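Local structure of putative glucoamylase (Bacteroides uniformis, 4GL3) at residues Y29-A34 with M62-G67; S38-E43 with V86-D91; K92-Y97 with H103-K108; R283-C286 with P290-Y293. The protein is a putative glucoamylase of the six-hairpin glycosidase clan that probably hydrolyses alpha-glucosidic linkages. One frame throughout, in Å; residues are numbered along the deposited sequence. Where two conformers were deposited one is given.

Contact 1. Residues Y29-A34 with M62-G67; sequences YFWDFA and MAIIVG
Loop-on-helix packing in the buried part of the protein joins Phe-30 and Trp-31, in the loop that follows helix 15-27, to Ala-63 and Ile-64 on helix 54-69. The two backbones stay well apart, with Phe-30 CA 7.2 Å from Ala-63 CA, and side chains bridge the distance. From Phe-30, CD2 comes to 4.1 Å from Ala-63 CB; the methyl stands oblique to the ring. The phenyl is placed there by a first torsion of -65°, with CG beside the backbone N and anti to the carbonyl carbon. Tyr-29 CD1 lies 3.9 Å above the plane of the Phe-30 ring, over its centre, so a neighbour in the same loop packs on one face. Trp-31 offers an edge instead: its benzo atom CE3 lies 4.2 Å from Ile-64 CG1, which sits near the plane of the indole. Arg-81 of helix 75-90 makes a cation-pi contact with the same indole and donates from NH1 to Trp-31 O, while Ile-385 of helix 378-393 packs against Phe-30. A glycerol, probably from the crystallisation liquor, lies about 4 Å from the Trp-31 side chain and is hydrogen-bonded to Asp-32 OD1. Across the two segments the interaction is wholly apolar, made at ordinary van der Waals separations, which implies adhesion by shape and by burial of hydrocarbon and aromatic surface, without directional bonds to set the fit.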
loop_
_atom_site.group_PDB
_atom_site.type_symbol
_atom_site.label_atom_id
_atom_site.label_comp_id
_atom_site.label_asym_id
_atom_site.label_seq_id
_atom_site.Cartn_x
_atom_site.Cartn_y
_atom_site.Cartn_z
ATOM N N TYR A 29 10.205 -11.957 1.902
ATOM C CA TYR A 29 9.241 -12.037 0.812
ATOM C C TYR A 29 9.700 -11.186 -0.394
ATOM O O TYR A 29 9.456 -11.554 -1.526
ATOM C CB TYR A 29 7.827 -11.612 1.273
ATOM C CG TYR A 29 6.751 -11.888 0.246
ATOM C CD1 TYR A 29 6.500 -10.982 -0.793
ATOM C CD2 TYR A 29 6.013 -13.079 0.272
ATOM C CE1 TYR A 29 5.551 -11.235 -1.768
ATOM C CE2 TYR A 29 5.047 -13.349 -0.714
ATOM C CZ TYR A 29 4.807 -12.420 -1.727
ATOM O OH TYR A 29 3.868 -12.670 -2.721
ATOM N N PHE A 30 10.279 -10.016 -0.115
ATOM C CA PHE A 30 10.634 -9.061 -1.116
ATOM C C PHE A 30 12.072 -9.152 -1.589
ATOM O O PHE A 30 12.405 -8.561 -2.614
ATOM C CB PHE A 30 10.370 -7.657 -0.583
ATOM C CG PHE A 30 8.933 -7.412 -0.336
ATOM C CD1 PHE A 30 8.068 -7.211 -1.413
ATOM C CD2 PHE A 30 8.407 -7.539 0.941
ATOM C CE1 PHE A 30 6.725 -7.041 -1.205
ATOM C CE2 PHE A 30 7.049 -7.375 1.164
ATOM C CZ PHE A 30 6.200 -7.113 0.081
ATOM N N TRP A 31 12.921 -9.827 -0.821
ATOM C CA TRP A 31 14.322 -9.941 -1.125
ATOM C C TRP A 31 14.614 -11.344 -1.679
ATOM O O TRP A 31 14.840 -11.500 -2.862
ATOM C CB TRP A 31 15.200 -9.628 0.112
ATOM C CG TRP A 31 16.618 -9.574 -0.264
ATOM C CD1 TRP A 31 17.538 -10.572 -0.144
ATOM C CD2 TRP A 31 17.280 -8.484 -0.898
ATOM N NE1 TRP A 31 18.743 -10.152 -0.648
ATOM C CE2 TRP A 31 18.602 -8.870 -1.119
ATOM C CE3 TRP A 31 16.884 -7.192 -1.260
ATOM C CZ2 TRP A 31 19.533 -8.026 -1.701
ATOM C CZ3 TRP A 31 17.806 -6.357 -1.827
ATOM C CH2 TRP A 31 19.106 -6.774 -2.060
ATOM N N ASP A 32 14.609 -12.344 -0.812
ATOM C CA ASP A 32 14.920 -13.719 -1.191
ATOM C C ASP A 32 13.895 -14.298 -2.166
ATOM O O ASP A 32 14.242 -15.020 -3.044
ATOM C CB ASP A 32 14.971 -14.604 0.050
ATOM C CG ASP A 32 15.910 -14.043 1.130
ATOM O OD1 ASP A 32 15.504 -13.137 1.868
ATOM O OD2 ASP A 32 17.049 -14.499 1.205
ATOM N N PHE A 33 12.631 -13.955 -2.016
ATOM C CA PHE A 33 11.571 -14.558 -2.825
ATOM C C PHE A 33 11.175 -13.732 -4.090
ATOM O O PHE A 33 10.264 -14.110 -4.804
ATOM C CB PHE A 33 10.350 -14.753 -1.918
ATOM C CG PHE A 33 9.185 -15.503 -2.549
ATOM C CD1 PHE A 33 9.357 -16.765 -3.083
ATOM C CD2 PHE A 33 7.913 -14.962 -2.528
ATOM C CE1 PHE A 33 8.276 -17.455 -3.635
ATOM C CE2 PHE A 33 6.835 -15.637 -3.089
ATOM C CZ PHE A 33 7.018 -16.882 -3.631
ATOM N N ALA A 34 11.842 -12.607 -4.323
ATOM C CA ALA A 34 11.627 -11.776 -5.501
ATOM C C ALA A 34 12.000 -12.527 -6.741
ATOM O O ALA A 34 12.865 -13.398 -6.718
ATOM C CB ALA A 34 12.449 -10.495 -5.432
HETATM N N MSE A 62 9.968 0.077 -1.335
HETATM C CA MSE A 62 10.052 0.710 -0.027
HETATM C C MSE A 62 10.647 -0.236 1.027
HETATM O O MSE A 62 11.430 0.203 1.870
HETATM C CB MSE A 62 8.698 1.252 0.410
HETATM C CG MSE A 62 8.225 2.391 -0.501
HETATM SE SE MSE A 62 6.502 3.208 -0.138
HETATM C CE MSE A 62 5.301 2.204 -1.317
ATOM N N ALA A 63 10.292 -1.522 0.957
ATOM C CA ALA A 63 10.866 -2.541 1.833
ATOM C C ALA A 63 12.380 -2.647 1.666
ATOM O O ALA A 63 13.114 -2.827 2.652
ATOM C CB ALA A 63 10.197 -3.899 1.607
ATOM N N ILE A 64 12.879 -2.508 0.442
ATOM C CA ILE A 64 14.319 -2.529 0.239
ATOM C C ILE A 64 15.015 -1.366 1.004
ATOM O O ILE A 64 16.050 -1.572 1.666
ATOM C CB ILE A 64 14.705 -2.519 -1.237
ATOM C CG1 ILE A 64 14.330 -3.871 -1.849
ATOM C CG2 ILE A 64 16.201 -2.245 -1.421
ATOM C CD1 ILE A 64 14.195 -3.830 -3.355
ATOM N N ILE A 65 14.449 -0.169 0.931
ATOM C CA ILE A 65 15.010 0.987 1.639
ATOM C C ILE A 65 15.012 0.741 3.165
ATOM O O ILE A 65 16.037 0.981 3.832
ATOM C CB ILE A 65 14.268 2.300 1.310
ATOM C CG1 ILE A 65 14.287 2.566 -0.224
ATOM C CG2 ILE A 65 14.904 3.472 2.078
ATOM C CD1 ILE A 65 13.214 3.571 -0.671
ATOM N N VAL A 66 13.905 0.201 3.690
ATOM C CA VAL A 66 13.804 -0.179 5.113
ATOM C C VAL A 66 14.908 -1.179 5.473
ATOM O O VAL A 66 15.642 -1.018 6.449
ATOM C CB VAL A 66 12.402 -0.743 5.455
ATOM C CG1 VAL A 66 12.329 -1.297 6.888
ATOM C CG2 VAL A 66 11.316 0.330 5.250
ATOM N N GLY A 67 15.069 -2.178 4.620
ATOM C CA GLY A 67 16.086 -3.228 4.824
ATOM C C GLY A 67 17.525 -2.741 4.847
ATOM O O GLY A 67 18.338 -3.250 5.630
#

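Contact 2. Residues S38-E43 with V86-D91; sequences SGLAHE and VRFLSD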
loop_
_atom_site.group_PDB
_atom_site.type_symbol
_atom_site.label_atom_id
_atom_site.label_comp_id
_atom_site.label_asym_id
_atom_site.label_seq_id
_atom_site.Cartn_x
_atom_site.Cartn_y
_atom_site.Cartn_z
ATOM N N SER A 38 14.091 -9.841 -12.384
ATOM C CA SER A 38 13.588 -8.478 -12.335
ATOM C C SER A 38 13.663 -7.790 -10.983
ATOM O O SER A 38 13.622 -6.565 -10.950
ATOM C CB SER A 38 12.125 -8.463 -12.782
ATOM O OG SER A 38 11.297 -9.288 -11.955
ATOM N N GLY A 39 13.694 -8.565 -9.882
ATOM C CA GLY A 39 13.539 -8.029 -8.519
ATOM C C GLY A 39 12.110 -7.733 -8.089
ATOM O O GLY A 39 11.858 -7.288 -6.951
ATOM N N LEU A 40 11.160 -7.974 -8.975
ATOM C CA LEU A 40 9.762 -7.719 -8.670
ATOM C C LEU A 40 9.181 -8.791 -7.741
ATOM O O LEU A 40 9.697 -9.926 -7.637
ATOM C CB LEU A 40 8.916 -7.605 -9.962
ATOM C CG LEU A 40 9.250 -6.511 -10.979
ATOM C CD1 LEU A 40 8.381 -6.626 -12.252
ATOM C CD2 LEU A 40 9.130 -5.122 -10.314
ATOM N N ALA A 41 8.126 -8.390 -7.039
ATOM C CA ALA A 41 7.459 -9.225 -6.048
ATOM C C ALA A 41 6.395 -10.096 -6.689
ATOM O O ALA A 41 5.658 -9.663 -7.597
ATOM C CB ALA A 41 6.827 -8.332 -4.967
ATOM N N HIS A 42 6.334 -11.345 -6.260
ATOM C CA HIS A 42 5.211 -12.215 -6.570
ATOM C C HIS A 42 3.926 -11.662 -5.925
ATOM O O HIS A 42 3.951 -11.088 -4.822
ATOM C CB HIS A 42 5.419 -13.625 -6.016
ATOM C CG HIS A 42 6.354 -14.471 -6.799
ATOM N ND1 HIS A 42 7.712 -14.505 -6.560
ATOM C CD2 HIS A 42 6.120 -15.363 -7.781
ATOM C CE1 HIS A 42 8.274 -15.356 -7.397
ATOM N NE2 HIS A 42 7.329 -15.889 -8.148
ATOM N N GLU A 43 2.792 -11.877 -6.586
ATOM C CA GLU A 43 1.516 -11.490 -6.021
ATOM C C GLU A 43 1.252 -12.278 -4.745
ATOM O O GLU A 43 0.677 -11.748 -3.788
ATOM C CB GLU A 43 0.367 -11.713 -7.046
ATOM C CG GLU A 43 -1.073 -11.781 -6.478
ATOM C CD GLU A 43 -1.799 -10.442 -6.078
ATOM O OE1 GLU A 43 -1.490 -9.257 -6.547
ATOM O OE2 GLU A 43 -2.767 -10.618 -5.245
ATOM N N VAL A 86 14.508 -1.000 -11.582
ATOM C CA VAL A 86 14.140 0.151 -12.411
ATOM C C VAL A 86 14.596 -0.017 -13.855
ATOM O O VAL A 86 13.910 0.448 -14.799
ATOM C CB VAL A 86 14.585 1.517 -11.792
ATOM C CG1 VAL A 86 14.019 1.636 -10.404
ATOM C CG2 VAL A 86 16.089 1.710 -11.777
ATOM N N ARG A 87 15.690 -0.744 -14.066
ATOM C CA ARG A 87 16.033 -1.112 -15.434
ATOM C C ARG A 87 14.962 -2.009 -16.084
ATOM O O ARG A 87 14.634 -1.828 -17.244
ATOM C CB ARG A 87 17.405 -1.795 -15.535
ATOM C CG ARG A 87 18.588 -0.875 -15.613
ATOM C CD ARG A 87 19.912 -1.632 -15.585
ATOM N NE ARG A 87 21.027 -0.740 -15.916
ATOM C CZ ARG A 87 22.317 -0.948 -15.603
ATOM N NH1 ARG A 87 22.696 -2.023 -14.905
ATOM N NH2 ARG A 87 23.252 -0.052 -15.966
ATOM N N PHE A 88 14.472 -3.002 -15.351
ATOM C CA PHE A 88 13.428 -3.873 -15.861
ATOM C C PHE A 88 12.124 -3.118 -16.177
ATOM O O PHE A 88 11.492 -3.347 -17.221
ATOM C CB PHE A 88 13.148 -4.976 -14.857
ATOM C CG PHE A 88 12.313 -6.106 -15.404
ATOM C CD1 PHE A 88 12.915 -7.197 -16.046
ATOM C CD2 PHE A 88 10.948 -6.111 -15.226
ATOM C CE1 PHE A 88 12.142 -8.242 -16.510
ATOM C CE2 PHE A 88 10.176 -7.161 -15.693
ATOM C CZ PHE A 88 10.769 -8.219 -16.323
ATOM N N LEU A 89 11.704 -2.241 -15.278
ATOM C CA LEU A 89 10.480 -1.509 -15.458
ATOM C C LEU A 89 10.561 -0.503 -16.632
ATOM O O LEU A 89 9.535 -0.187 -17.242
ATOM C CB LEU A 89 10.066 -0.763 -14.191
ATOM C CG LEU A 89 9.675 -1.561 -12.970
ATOM C CD1 LEU A 89 9.624 -0.670 -11.742
ATOM C CD2 LEU A 89 8.339 -2.262 -13.242
ATOM N N SER A 90 11.761 0.020 -16.914
ATOM C CA SER A 90 11.913 1.002 -17.944
ATOM C C SER A 90 12.253 0.364 -19.312
ATOM O O SER A 90 12.292 1.059 -20.298
ATOM C CB SER A 90 13.018 2.049 -17.564
ATOM O OG SER A 90 14.264 1.415 -17.335
ATOM N N ASP A 91 12.570 -0.924 -19.356
ATOM C CA ASP A 91 12.999 -1.571 -20.586
ATOM C C ASP A 91 11.868 -1.464 -21.626
ATOM O O ASP A 91 10.723 -1.646 -21.285
ATOM C CB ASP A 91 13.296 -3.045 -20.307
ATOM C CG ASP A 91 14.025 -3.714 -21.446
ATOM O OD1 ASP A 91 13.551 -3.801 -22.588
ATOM O OD2 ASP A 91 15.106 -4.161 -21.179
#
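The ring of Phe-88 on helix 75-90 receives Ser-38 CB squarely over one face and Leu-40 CD1 obliquely. Both visitors belong to an ST turn begun by Ser-38, in the loop between helix 15-27 and strand 51-53. The evidence for a CH-pi contact is direct: Ser-38 CB is 3.4 Å from the centroid of the Phe-88 ring and only 6° off the ring normal, so the methylene sits centrally above all six carbons. A first torsion of -167°, which sets CG anti to the backbone N, extends the ring from the helix to the loop. Leu-40 crosses Phe-88 at about a right angle, with its CD1 3.9 Å from Phe-88 CE2. The other branch of the leucine goes to the next helical residue, Leu-40 CD2 lying 4.2 Å from Leu-89 CD2. With an alanine in place of Phe-88, Ser-38 CB would probably lose the aromatic surface beneath it and a gap would open beside Leu-40 CD1. Met-105 of strand 104-106 also packs against both Leu-40 and Phe-88. The serine hydroxyl is gripped twice, since Ser-38 OG is hydrogen-bonded to Gly-107 O as well as serving the turn. Within the turn, Leu-40 N donates to Ser-38 OG over 3.3 Å, long but nearly straight, with 163° at the hydrogen.

Contact 3. Residues K92-Y97 with H103-K108; sequences KNTDSY and HWMNGK
Met-105, present as selenomethionine, meets Thr-94 through the last two atoms of its side chain: CE lies 3.6 Å from Thr-94 CG2, and the selenium SE is 3.8 Å from that same methyl. The side chains cross at about a right angle. The Met-105 methyl also reaches backbone, its CE being 3.9 Å from Asp-95 O. Two torsions deliver it there: CG stands between the backbone N and the carbonyl carbon (chi1 60°), and a bend at chi3 of 58° folds CE round toward the loop.

In the next shell, Thr-94 turns its hydroxyl to Phe-88 O near the end of helix 75-90, leaving CG2 for the selenomethionine, and Asp-95 OD2 takes a bond from Thr-112 N. Asn-106, the last residue of the strand, starts an Asx turn in which Lys-108 N donates to Asn-106 OD1 over 2.8 Å, in the carbonyl plane. Thr-109 N shares that oxygen.

Strand 104-106 is the middle one of a three-stranded antiparallel sheet, with strand 51-53 on one flank and strand 112-113 on the other, and the Met-105 side chain links it to the loop leaving helix 75-90.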
loop_
_atom_site.group_PDB
_atom_site.type_symbol
_atom_site.label_atom_id
_atom_site.label_comp_id
_atom_site.label_asym_id
_atom_site.label_seq_id
_atom_site.Cartn_x
_atom_site.Cartn_y
_atom_site.Cartn_z
ATOM N N LYS A 92 12.202 -1.115 -22.853
ATOM C CA LYS A 92 11.208 -1.006 -23.940
ATOM C C LYS A 92 10.448 -2.325 -24.211
ATOM O O LYS A 92 9.346 -2.318 -24.758
ATOM C CB LYS A 92 11.886 -0.466 -25.224
ATOM C CG LYS A 92 13.028 -1.318 -25.804
ATOM C CD LYS A 92 13.805 -0.629 -26.954
ATOM C CE LYS A 92 14.947 -1.519 -27.516
ATOM N NZ LYS A 92 15.114 -1.622 -29.015
ATOM N N ASN A 93 11.032 -3.459 -23.809
ATOM C CA ASN A 93 10.392 -4.784 -23.953
ATOM C C ASN A 93 9.448 -5.189 -22.805
ATOM O O ASN A 93 8.696 -6.154 -22.911
ATOM C CB ASN A 93 11.470 -5.823 -24.199
ATOM C CG ASN A 93 12.213 -5.532 -25.516
ATOM O OD1 ASN A 93 11.585 -5.195 -26.507
ATOM N ND2 ASN A 93 13.533 -5.545 -25.489
ATOM N N THR A 94 9.468 -4.409 -21.734
ATOM C CA THR A 94 8.490 -4.541 -20.652
ATOM C C THR A 94 7.281 -3.734 -21.019
ATOM O O THR A 94 7.392 -2.537 -21.272
ATOM C CB THR A 94 9.114 -4.013 -19.339
ATOM O OG1 THR A 94 10.217 -4.873 -19.014
ATOM C CG2 THR A 94 8.103 -3.962 -18.219
ATOM N N ASP A 95 6.108 -4.365 -21.021
ATOM C CA ASP A 95 4.889 -3.688 -21.447
ATOM C C ASP A 95 4.515 -2.500 -20.581
ATOM O O ASP A 95 4.513 -2.574 -19.318
ATOM C CB ASP A 95 3.720 -4.665 -21.485
ATOM C CG ASP A 95 3.818 -5.664 -22.627
ATOM O OD1 ASP A 95 4.454 -5.366 -23.654
ATOM O OD2 ASP A 95 3.263 -6.769 -22.490
ATOM N N SER A 96 4.160 -1.420 -21.273
ATOM C CA SER A 96 3.623 -0.223 -20.662
ATOM C C SER A 96 2.670 0.490 -21.628
ATOM O O SER A 96 2.738 0.293 -22.845
ATOM C CB SER A 96 4.738 0.748 -20.214
ATOM O OG SER A 96 5.555 1.241 -21.270
ATOM N N TYR A 97 1.802 1.317 -21.060
ATOM C CA TYR A 97 0.715 1.971 -21.775
ATOM C C TYR A 97 0.605 3.387 -21.235
ATOM O O TYR A 97 0.231 3.575 -20.123
ATOM C CB TYR A 97 -0.616 1.199 -21.657
ATOM C CG TYR A 97 -0.424 -0.303 -21.791
ATOM C CD1 TYR A 97 -0.082 -1.076 -20.668
ATOM C CD2 TYR A 97 -0.580 -0.945 -23.022
ATOM C CE1 TYR A 97 0.115 -2.450 -20.791
ATOM C CE2 TYR A 97 -0.374 -2.327 -23.168
ATOM C CZ TYR A 97 -0.044 -3.075 -22.032
ATOM O OH TYR A 97 0.233 -4.409 -22.137
ATOM N N HIS A 103 -1.520 -4.283 -13.860
ATOM C CA HIS A 103 -1.592 -4.788 -12.485
ATOM C C HIS A 103 -0.580 -5.947 -12.355
ATOM O O HIS A 103 0.229 -5.967 -11.436
ATOM C CB HIS A 103 -3.029 -5.182 -12.206
ATOM C CG HIS A 103 -3.326 -5.641 -10.804
ATOM N ND1 HIS A 103 -4.629 -5.705 -10.322
ATOM C CD2 HIS A 103 -2.529 -6.103 -9.807
ATOM C CE1 HIS A 103 -4.602 -6.163 -9.073
ATOM N NE2 HIS A 103 -3.343 -6.420 -8.741
ATOM N N TRP A 104 -0.660 -6.914 -13.263
ATOM C CA TRP A 104 0.230 -8.075 -13.268
ATOM C C TRP A 104 1.079 -8.104 -14.536
ATOM O O TRP A 104 0.593 -7.768 -15.605
ATOM C CB TRP A 104 -0.587 -9.363 -13.232
ATOM C CG TRP A 104 -1.202 -9.709 -11.904
ATOM C CD1 TRP A 104 -0.984 -9.115 -10.725
ATOM C CD2 TRP A 104 -2.112 -10.778 -11.657
ATOM N NE1 TRP A 104 -1.701 -9.740 -9.732
ATOM C CE2 TRP A 104 -2.408 -10.764 -10.283
ATOM C CE3 TRP A 104 -2.707 -11.749 -12.472
ATOM C CZ2 TRP A 104 -3.276 -11.682 -9.680
ATOM C CZ3 TRP A 104 -3.562 -12.688 -11.872
ATOM C CH2 TRP A 104 -3.841 -12.634 -10.487
HETATM N N MSE A 105 2.332 -8.508 -14.394
HETATM C CA MSE A 105 3.208 -8.837 -15.516
HETATM C C MSE A 105 4.060 -10.059 -15.210
HETATM O O MSE A 105 4.204 -10.490 -14.028
HETATM C CB MSE A 105 4.151 -7.659 -15.879
HETATM C CG MSE A 105 5.064 -7.220 -14.808
HETATM SE SE MSE A 105 6.441 -5.944 -15.394
HETATM C CE MSE A 105 5.266 -4.580 -16.073
ATOM N N ASN A 106 4.589 -10.646 -16.273
ATOM C CA ASN A 106 5.462 -11.776 -16.123
ATOM C C ASN A 106 6.774 -11.259 -15.529
ATOM O O ASN A 106 7.391 -10.370 -16.104
ATOM C CB ASN A 106 5.640 -12.454 -17.459
ATOM C CG ASN A 106 6.499 -13.679 -17.395
ATOM O OD1 ASN A 106 7.661 -13.624 -16.968
ATOM N ND2 ASN A 106 5.972 -14.786 -17.885
ATOM N N GLY A 107 7.181 -11.806 -14.385
ATOM C CA GLY A 107 8.379 -11.336 -13.671
ATOM C C GLY A 107 9.724 -11.684 -14.320
ATOM O O GLY A 107 10.745 -11.204 -13.902
ATOM N N LYS A 108 9.701 -12.528 -15.352
ATOM C CA LYS A 108 10.866 -12.810 -16.161
ATOM C C LYS A 108 10.848 -12.023 -17.487
ATOM O O LYS A 108 11.843 -11.479 -17.850
ATOM C CB LYS A 108 10.990 -14.304 -16.490
ATOM C CG LYS A 108 10.705 -15.279 -15.349
ATOM C CD LYS A 108 10.869 -16.731 -15.835
ATOM C CE LYS A 108 10.967 -17.759 -14.707
ATOM N NZ LYS A 108 9.908 -17.597 -13.667
#

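Contact 4. Residues R283-C286 with P290-Y293; sequences RAYC and PKGY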
loop_
_atom_site.group_PDB
_atom_site.type_symbol
_atom_site.label_atom_id
_atom_site.label_comp_id
_atom_site.label_asym_id
_atom_site.label_seq_id
_atom_site.Cartn_x
_atom_site.Cartn_y
_atom_site.Cartn_z
ATOM N N ARG A 283 -11.104 -1.645 15.188
ATOM C CA ARG A 283 -10.849 -2.318 16.448
ATOM C C ARG A 283 -12.083 -2.413 17.333
ATOM O O ARG A 283 -12.346 -3.471 17.905
ATOM C CB ARG A 283 -9.706 -1.637 17.209
ATOM C CG ARG A 283 -9.445 -2.234 18.572
ATOM C CD ARG A 283 -8.315 -1.501 19.288
ATOM N NE ARG A 283 -8.069 -1.988 20.645
ATOM C CZ ARG A 283 -8.683 -1.518 21.728
ATOM N NH1 ARG A 283 -9.593 -0.565 21.620
ATOM N NH2 ARG A 283 -8.390 -1.988 22.923
ATOM N N ALA A 284 -12.825 -1.312 17.490
ATOM C CA ALA A 284 -14.025 -1.321 18.343
ATOM C C ALA A 284 -15.051 -2.317 17.805
ATOM O O ALA A 284 -15.710 -3.015 18.592
ATOM C CB ALA A 284 -14.658 0.082 18.505
ATOM N N TYR A 285 -15.185 -2.397 16.475
ATOM C CA TYR A 285 -16.085 -3.379 15.883
ATOM C C TYR A 285 -15.682 -4.792 16.353
ATOM O O TYR A 285 -16.539 -5.596 16.768
ATOM C CB TYR A 285 -16.148 -3.309 14.351
ATOM C CG TYR A 285 -16.935 -4.461 13.768
ATOM C CD1 TYR A 285 -18.304 -4.394 13.642
ATOM C CD2 TYR A 285 -16.314 -5.644 13.445
ATOM C CE1 TYR A 285 -19.039 -5.452 13.131
ATOM C CE2 TYR A 285 -17.027 -6.718 12.968
ATOM C CZ TYR A 285 -18.389 -6.617 12.803
ATOM O OH TYR A 285 -19.095 -7.695 12.346
ATOM N N CYS A 286 -14.388 -5.072 16.324
ATOM C CA CYS A 286 -13.917 -6.403 16.667
ATOM C C CYS A 286 -14.151 -6.717 18.116
ATOM O O CYS A 286 -14.515 -7.864 18.469
ATOM C CB CYS A 286 -12.450 -6.556 16.260
ATOM S SG CYS A 286 -12.202 -6.553 14.440
ATOM N N PRO A 290 -20.205 -8.332 17.105
ATOM C CA PRO A 290 -21.655 -8.564 17.083
ATOM C C PRO A 290 -22.058 -9.917 16.494
ATOM O O PRO A 290 -23.099 -10.419 16.858
ATOM C CB PRO A 290 -22.198 -7.419 16.229
ATOM C CG PRO A 290 -21.037 -6.912 15.438
ATOM C CD PRO A 290 -19.783 -7.239 16.216
ATOM N N LYS A 291 -21.256 -10.515 15.611
ATOM C CA LYS A 291 -21.607 -11.830 15.038
ATOM C C LYS A 291 -21.160 -13.012 15.899
ATOM O O LYS A 291 -21.472 -14.171 15.591
ATOM C CB LYS A 291 -21.051 -11.963 13.629
ATOM C CG LYS A 291 -21.701 -10.972 12.672
ATOM C CD LYS A 291 -21.209 -11.104 11.242
ATOM C CE LYS A 291 -21.793 -12.321 10.557
ATOM N NZ LYS A 291 -21.341 -12.367 9.141
ATOM N N GLY A 292 -20.440 -12.716 16.982
ATOM C CA GLY A 292 -20.018 -13.719 17.955
ATOM C C GLY A 292 -18.931 -14.669 17.471
ATOM O O GLY A 292 -18.932 -15.823 17.836
ATOM N N TYR A 293 -18.004 -14.213 16.635
ATOM C CA TYR A 293 -16.927 -15.090 16.195
ATOM C C TYR A 293 -15.984 -15.440 17.340
ATOM O O TYR A 293 -15.889 -14.693 18.311
ATOM C CB TYR A 293 -16.167 -14.448 15.071
ATOM C CG TYR A 293 -16.953 -14.423 13.781
ATOM C CD1 TYR A 293 -17.347 -15.607 13.165
ATOM C CD2 TYR A 293 -17.312 -13.231 13.189
ATOM C CE1 TYR A 293 -18.065 -15.598 11.984
ATOM C CE2 TYR A 293 -18.014 -13.215 11.998
ATOM C CZ TYR A 293 -18.397 -14.406 11.411
ATOM O OH TYR A 293 -19.066 -14.403 10.221
#
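Tyr-285 and Pro-290 make the main apolar contact, Pro-290 presenting CD over one face of the phenol. Pro-290 CD sits 3.6 Å above the plane of the Tyr-285 ring, displaced toward its rim, and is 4.0 Å from the centroid at 26° off the normal, which fits a CH-pi contact away from the ring centre. Pro-290 CG comes nearer to individual atoms, 3.4 Å from Tyr-285 CE1 and 3.7 Å from Tyr-285 OH, so the proline sits against the CE1-CZ-OH side. The side chains cross at about a right angle. By placing CG anti to the backbone N, a chi1 of 172° for Tyr-285 runs the ring out beneath the returning chain. A looser van der Waals contact brings Lys-291 CD to 4.2 Å from Tyr-285 OH.

The polar links of these side chains converge on a residue of another loop. Tyr-285 OH is hydrogen-bonded to Asp-320 OD2, while Lys-291 NZ and Tyr-293 OH both bond to Asp-320 O. One residue therefore ties together the helix and the segment 290-293. A further side-chain to backbone bond, from Asn-289 ND2 to Tyr-293 O, closes the turn locally. A leucine in place of Tyr-285 would probably leave Asp-320 OD2 without its hydroxyl partner and take the flat surface away from Pro-290.

The arrangement belongs to the C-terminal end of helix 271-288, where a proline just past the last turn folds back on an aromatic side chain of that helix.

Overall arrangement
Contact 2 touches both contact 1 and contact 3, which do not touch each other (nearest atoms about 7 Å apart), and contact 4 stands apart. The centres of contacts 1 and 2 are 13 Å apart; their segments alternate along the chain and touch where Tyr-29 OH lies 2.6 Å from His-42 O, a probable hydrogen bond. Contacts 2 and 3 are closer, 8 Å between centres, and share apolar packing: Leu-40 CD1 is 3.8 Å from Met-105 SE. Contact 4, at a helix end, is centred 34 Å from contact 1, 40 Å from contact 2 and 42 Å from contact 3, on the opposite side of the chain's centre from contacts 2 and 3.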